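Local coordinates for Alpha/beta hydrolase fold protein (Marinomonas mediterranea, PDB 6CXT), which carries a pyrrole-2-carboxyl thioester on a phosphopantetheine arm for a flavin-dependent oxidase, this chain being the carrier-protein domain of a longer, probably hydrolase-containing protein, at residues A[22-33]-A[60-68]. Residues are numbered along the deposited sequence; the frame is centred on the assembly and turned at random.
Sequences DQNTPLLELGIL and PEHFENVAT
The N-terminal end of helix 66-75 in this carrier domain is closed by its N-cap, Asn65, and by Gln23 from the long loop between helices 7-13 and 35-49. Asparagine suits the cap: with CG between the backbone N and the carbonyl carbon (chi1 54°), its amide folds back over the first turn, and OD1 accepts from Thr68 N at 2.7 Å. Ala67 N donates to Gln23 O, 3.3 Å away, meeting a lone pair of that oxygen in the carbonyl plane. A water accepts from Val66 N and donates to Asp22 O and Thr25 O, so each of the first three helical NH groups has an acceptor. Asn65 ND2 reaches Asn24 O through a second water; an alanine here would probably leave Thr68 N without its cap and break this bridge.

Next to the cap, Leu27 N donates to Glu64 O at 2.9 Å, and a third water links the same oxygen to Glu29 N. Beside these polar links the leucines supply branched, apolar ends: Leu27 CD1 lies against the Asn65-Val66 peptide and comes to 4.1 Å from Val66 CG2. Leu28 CD1 touches both Pro60, 3.7 Å from its CA, and Phe63 CB; His176 of the neighbouring butyryl-CoA dehydrogenase chain packs on Leu28 and Pro60. Leu33 CD1 meets the edge of the Phe63 ring, 3.4 Å from CD2, and both side chains rest on Met38 and Leu41 of helix 35-49. A long loop after the first helix, packed here against the start of the last one, belongs to the helical-bundle fold of phosphopantetheine carrier proteins.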
loop_
_atom_site.group_PDB
_atom_site.type_symbol
_atom_site.label_atom_id
_atom_site.label_comp_id
_atom_site.label_asym_id
_atom_site.label_seq_id
_atom_site.Cartn_x
_atom_site.Cartn_y
_atom_site.Cartn_z
ATOM N N ASP A 22 -37.983 -0.998 25.271
ATOM C CA ASP A 22 -38.894 -0.075 25.908
ATOM C C ASP A 22 -38.174 0.703 27.003
ATOM O O ASP A 22 -36.952 0.529 27.205
ATOM C CB ASP A 22 -40.177 -0.814 26.418
ATOM C CG ASP A 22 -39.892 -1.852 27.503
ATOM O OD1 ASP A 22 -38.979 -1.678 28.341
ATOM O OD2 ASP A 22 -40.597 -2.873 27.526
ATOM N N GLN A 23 -38.946 1.514 27.738
ATOM C CA GLN A 23 -38.412 2.384 28.771
ATOM C C GLN A 23 -37.835 1.596 29.979
ATOM O O GLN A 23 -37.137 2.192 30.814
ATOM C CB GLN A 23 -39.475 3.420 29.209
ATOM C CG GLN A 23 -40.573 2.880 30.133
ATOM C CD GLN A 23 -41.685 2.061 29.452
ATOM O OE1 GLN A 23 -41.556 1.559 28.326
ATOM N NE2 GLN A 23 -42.797 1.918 30.159
ATOM N N ASN A 24 -38.079 0.280 30.027
ATOM C CA ASN A 24 -37.543 -0.614 31.113
ATOM C C ASN A 24 -36.363 -1.504 30.757
ATOM O O ASN A 24 -35.805 -2.182 31.635
ATOM C CB ASN A 24 -38.646 -1.532 31.646
ATOM C CG ASN A 24 -39.722 -0.746 32.356
ATOM O OD1 ASN A 24 -39.421 0.140 33.182
ATOM N ND2 ASN A 24 -40.971 -0.983 31.971
ATOM N N THR A 25 -36.014 -1.551 29.479
ATOM C CA THR A 25 -34.879 -2.389 29.055
ATOM C C THR A 25 -33.600 -1.946 29.799
ATOM O O THR A 25 -33.284 -0.751 29.832
ATOM C CB THR A 25 -34.731 -2.329 27.529
ATOM O OG1 THR A 25 -36.025 -2.614 26.938
ATOM C CG2 THR A 25 -33.667 -3.347 27.044
ATOM N N PRO A 26 -32.933 -2.899 30.485
ATOM C CA PRO A 26 -31.728 -2.532 31.210
ATOM C C PRO A 26 -30.546 -2.318 30.221
ATOM O O PRO A 26 -29.959 -3.301 29.733
ATOM C CB PRO A 26 -31.501 -3.711 32.166
ATOM C CG PRO A 26 -32.260 -4.858 31.590
ATOM C CD PRO A 26 -33.296 -4.325 30.646
ATOM N N LEU A 27 -30.260 -1.035 29.966
ATOM C CA LEU A 27 -29.317 -0.571 28.894
ATOM C C LEU A 27 -27.876 -0.980 29.191
ATOM O O LEU A 27 -27.164 -1.445 28.284
ATOM C CB LEU A 27 -29.403 0.952 28.684
ATOM C CG LEU A 27 -30.781 1.542 28.229
ATOM C CD1 LEU A 27 -30.733 3.053 28.154
ATOM C CD2 LEU A 27 -31.272 0.920 26.918
ATOM N N LEU A 28 -27.471 -0.822 30.450
ATOM C CA LEU A 28 -26.126 -1.206 30.905
ATOM C C LEU A 28 -25.998 -2.676 31.033
ATOM O O LEU A 28 -25.015 -3.260 30.583
ATOM C CB LEU A 28 -25.782 -0.565 32.232
ATOM C CG LEU A 28 -25.689 0.956 32.198
ATOM C CD1 LEU A 28 -25.684 1.470 33.614
ATOM C CD2 LEU A 28 -24.472 1.483 31.432
ATOM N N GLU A 29 -26.979 -3.295 31.665
ATOM C CA GLU A 29 -26.881 -4.709 31.913
ATOM C C GLU A 29 -26.845 -5.535 30.638
ATOM O O GLU A 29 -26.168 -6.549 30.589
ATOM C CB GLU A 29 -28.019 -5.154 32.836
ATOM C CG GLU A 29 -28.074 -6.662 33.073
ATOM C CD GLU A 29 -29.200 -7.048 34.033
ATOM O OE1 GLU A 29 -29.855 -6.142 34.612
ATOM O OE2 GLU A 29 -29.419 -8.258 34.203
ATOM N N LEU A 30 -27.575 -5.118 29.608
ATOM C CA LEU A 30 -27.607 -5.900 28.371
ATOM C C LEU A 30 -26.519 -5.479 27.370
ATOM O O LEU A 30 -26.434 -6.053 26.295
ATOM C CB LEU A 30 -28.992 -5.890 27.704
ATOM C CG LEU A 30 -30.158 -6.620 28.383
ATOM C CD1 LEU A 30 -31.417 -6.237 27.635
ATOM C CD2 LEU A 30 -29.984 -8.143 28.399
ATOM N N GLY A 31 -25.701 -4.499 27.736
ATOM C CA GLY A 31 -24.541 -4.136 26.906
ATOM C C GLY A 31 -24.908 -3.166 25.802
ATOM O O GLY A 31 -24.108 -2.895 24.899
ATOM N N ILE A 32 -26.118 -2.608 25.871
ATOM C CA ILE A 32 -26.588 -1.673 24.863
ATOM C C ILE A 32 -25.798 -0.365 24.946
ATOM O O ILE A 32 -25.417 0.218 23.904
ATOM C CB ILE A 32 -28.120 -1.444 25.020
ATOM C CG1 ILE A 32 -28.874 -2.766 24.703
ATOM C CG2 ILE A 32 -28.582 -0.262 24.190
ATOM C CD1 ILE A 32 -30.372 -2.738 25.062
ATOM N N LEU A 33 -25.534 0.101 26.166
ATOM C CA LEU A 33 -24.739 1.293 26.361
ATOM C C LEU A 33 -23.332 0.857 26.732
ATOM O O LEU A 33 -23.130 0.131 27.710
ATOM C CB LEU A 33 -25.248 2.195 27.478
ATOM C CG LEU A 33 -26.518 2.976 27.267
ATOM C CD1 LEU A 33 -26.587 4.043 28.356
ATOM C CD2 LEU A 33 -26.546 3.608 25.885
ATOM N N PRO A 60 -24.546 4.299 37.110
ATOM C CA PRO A 60 -25.513 3.267 36.860
ATOM C C PRO A 60 -26.961 3.636 37.249
ATOM O O PRO A 60 -27.903 3.002 36.739
ATOM C CB PRO A 60 -24.997 2.076 37.658
ATOM C CG PRO A 60 -23.591 2.414 38.060
ATOM C CD PRO A 60 -23.539 3.891 38.116
ATOM N N GLU A 61 -27.122 4.678 38.069
ATOM C CA GLU A 61 -28.466 5.101 38.532
ATOM C C GLU A 61 -29.167 5.763 37.341
ATOM O O GLU A 61 -30.242 5.312 36.920
ATOM C CB GLU A 61 -28.423 6.020 39.774
ATOM C CG GLU A 61 -27.757 5.395 41.016
ATOM C CD GLU A 61 -26.255 5.755 41.197
ATOM O OE1 GLU A 61 -25.978 6.863 41.732
ATOM O OE2 GLU A 61 -25.348 4.942 40.836
ATOM N N HIS A 62 -28.530 6.786 36.768
ATOM C CA HIS A 62 -29.112 7.467 35.607
ATOM C C HIS A 62 -29.225 6.654 34.305
ATOM O O HIS A 62 -30.171 6.874 33.540
ATOM C CB HIS A 62 -28.405 8.790 35.360
ATOM C CG HIS A 62 -28.371 9.667 36.569
ATOM N ND1 HIS A 62 -27.207 10.219 37.060
ATOM C CD2 HIS A 62 -29.360 10.060 37.410
ATOM C CE1 HIS A 62 -27.483 10.935 38.138
ATOM N NE2 HIS A 62 -28.780 10.854 38.372
ATOM N N PHE A 63 -28.318 5.707 34.067
ATOM C CA PHE A 63 -28.246 5.044 32.749
ATOM C C PHE A 63 -28.788 3.660 32.809
ATOM O O PHE A 63 -28.663 2.852 31.866
ATOM C CB PHE A 63 -26.838 5.120 32.150
ATOM C CG PHE A 63 -26.481 6.501 31.691
ATOM C CD1 PHE A 63 -26.064 7.492 32.603
ATOM C CD2 PHE A 63 -26.628 6.849 30.333
ATOM C CE1 PHE A 63 -25.768 8.802 32.167
ATOM C CE2 PHE A 63 -26.346 8.142 29.907
ATOM C CZ PHE A 63 -25.895 9.114 30.806
ATOM N N GLU A 64 -29.515 3.403 33.889
ATOM C CA GLU A 64 -30.108 2.099 34.018
ATOM C C GLU A 64 -31.014 1.762 32.845
ATOM O O GLU A 64 -30.962 0.641 32.285
ATOM C CB GLU A 64 -30.879 2.014 35.362
ATOM C CG GLU A 64 -31.437 0.632 35.572
ATOM C CD GLU A 64 -32.244 0.477 36.842
ATOM O OE1 GLU A 64 -32.488 1.471 37.585
ATOM O OE2 GLU A 64 -32.628 -0.679 37.058
ATOM N N ASN A 65 -31.857 2.705 32.454
ATOM C CA ASN A 65 -32.812 2.442 31.389
ATOM C C ASN A 65 -33.236 3.782 30.838
ATOM O O ASN A 65 -32.761 4.837 31.319
ATOM C CB ASN A 65 -34.027 1.619 31.896
ATOM C CG ASN A 65 -34.713 2.279 33.110
ATOM O OD1 ASN A 65 -34.971 3.493 33.106
ATOM N ND2 ASN A 65 -34.962 1.476 34.171
ATOM N N VAL A 66 -34.107 3.739 29.817
ATOM C CA VAL A 66 -34.580 4.968 29.153
ATOM C C VAL A 66 -35.339 5.910 30.141
ATOM O O VAL A 66 -35.164 7.146 30.134
ATOM C CB VAL A 66 -35.389 4.626 27.868
ATOM C CG1 VAL A 66 -36.096 5.844 27.291
ATOM C CG2 VAL A 66 -34.452 4.044 26.781
ATOM N N ALA A 67 -36.140 5.292 31.018
ATOM C CA ALA A 67 -36.920 6.053 32.005
ATOM C C ALA A 67 -35.993 6.867 32.907
ATOM O O ALA A 67 -36.176 8.095 33.035
ATOM C CB ALA A 67 -37.808 5.084 32.804
ATOM N N THR A 68 -34.960 6.209 33.467
ATOM C CA THR A 68 -34.044 6.872 34.398
ATOM C C THR A 68 -33.210 7.929 33.662
ATOM O O THR A 68 -32.932 9.028 34.203
ATOM C CB THR A 68 -33.120 5.879 35.167
ATOM O OG1 THR A 68 -32.280 5.146 34.258
ATOM C CG2 THR A 68 -33.959 4.854 35.999
HETATM O O HOH W 1 -34.532 1.220 28.375
HETATM O O HOH W 2 -34.324 -1.364 33.886
HETATM O O HOH W 3 -28.998 -1.334 32.907
#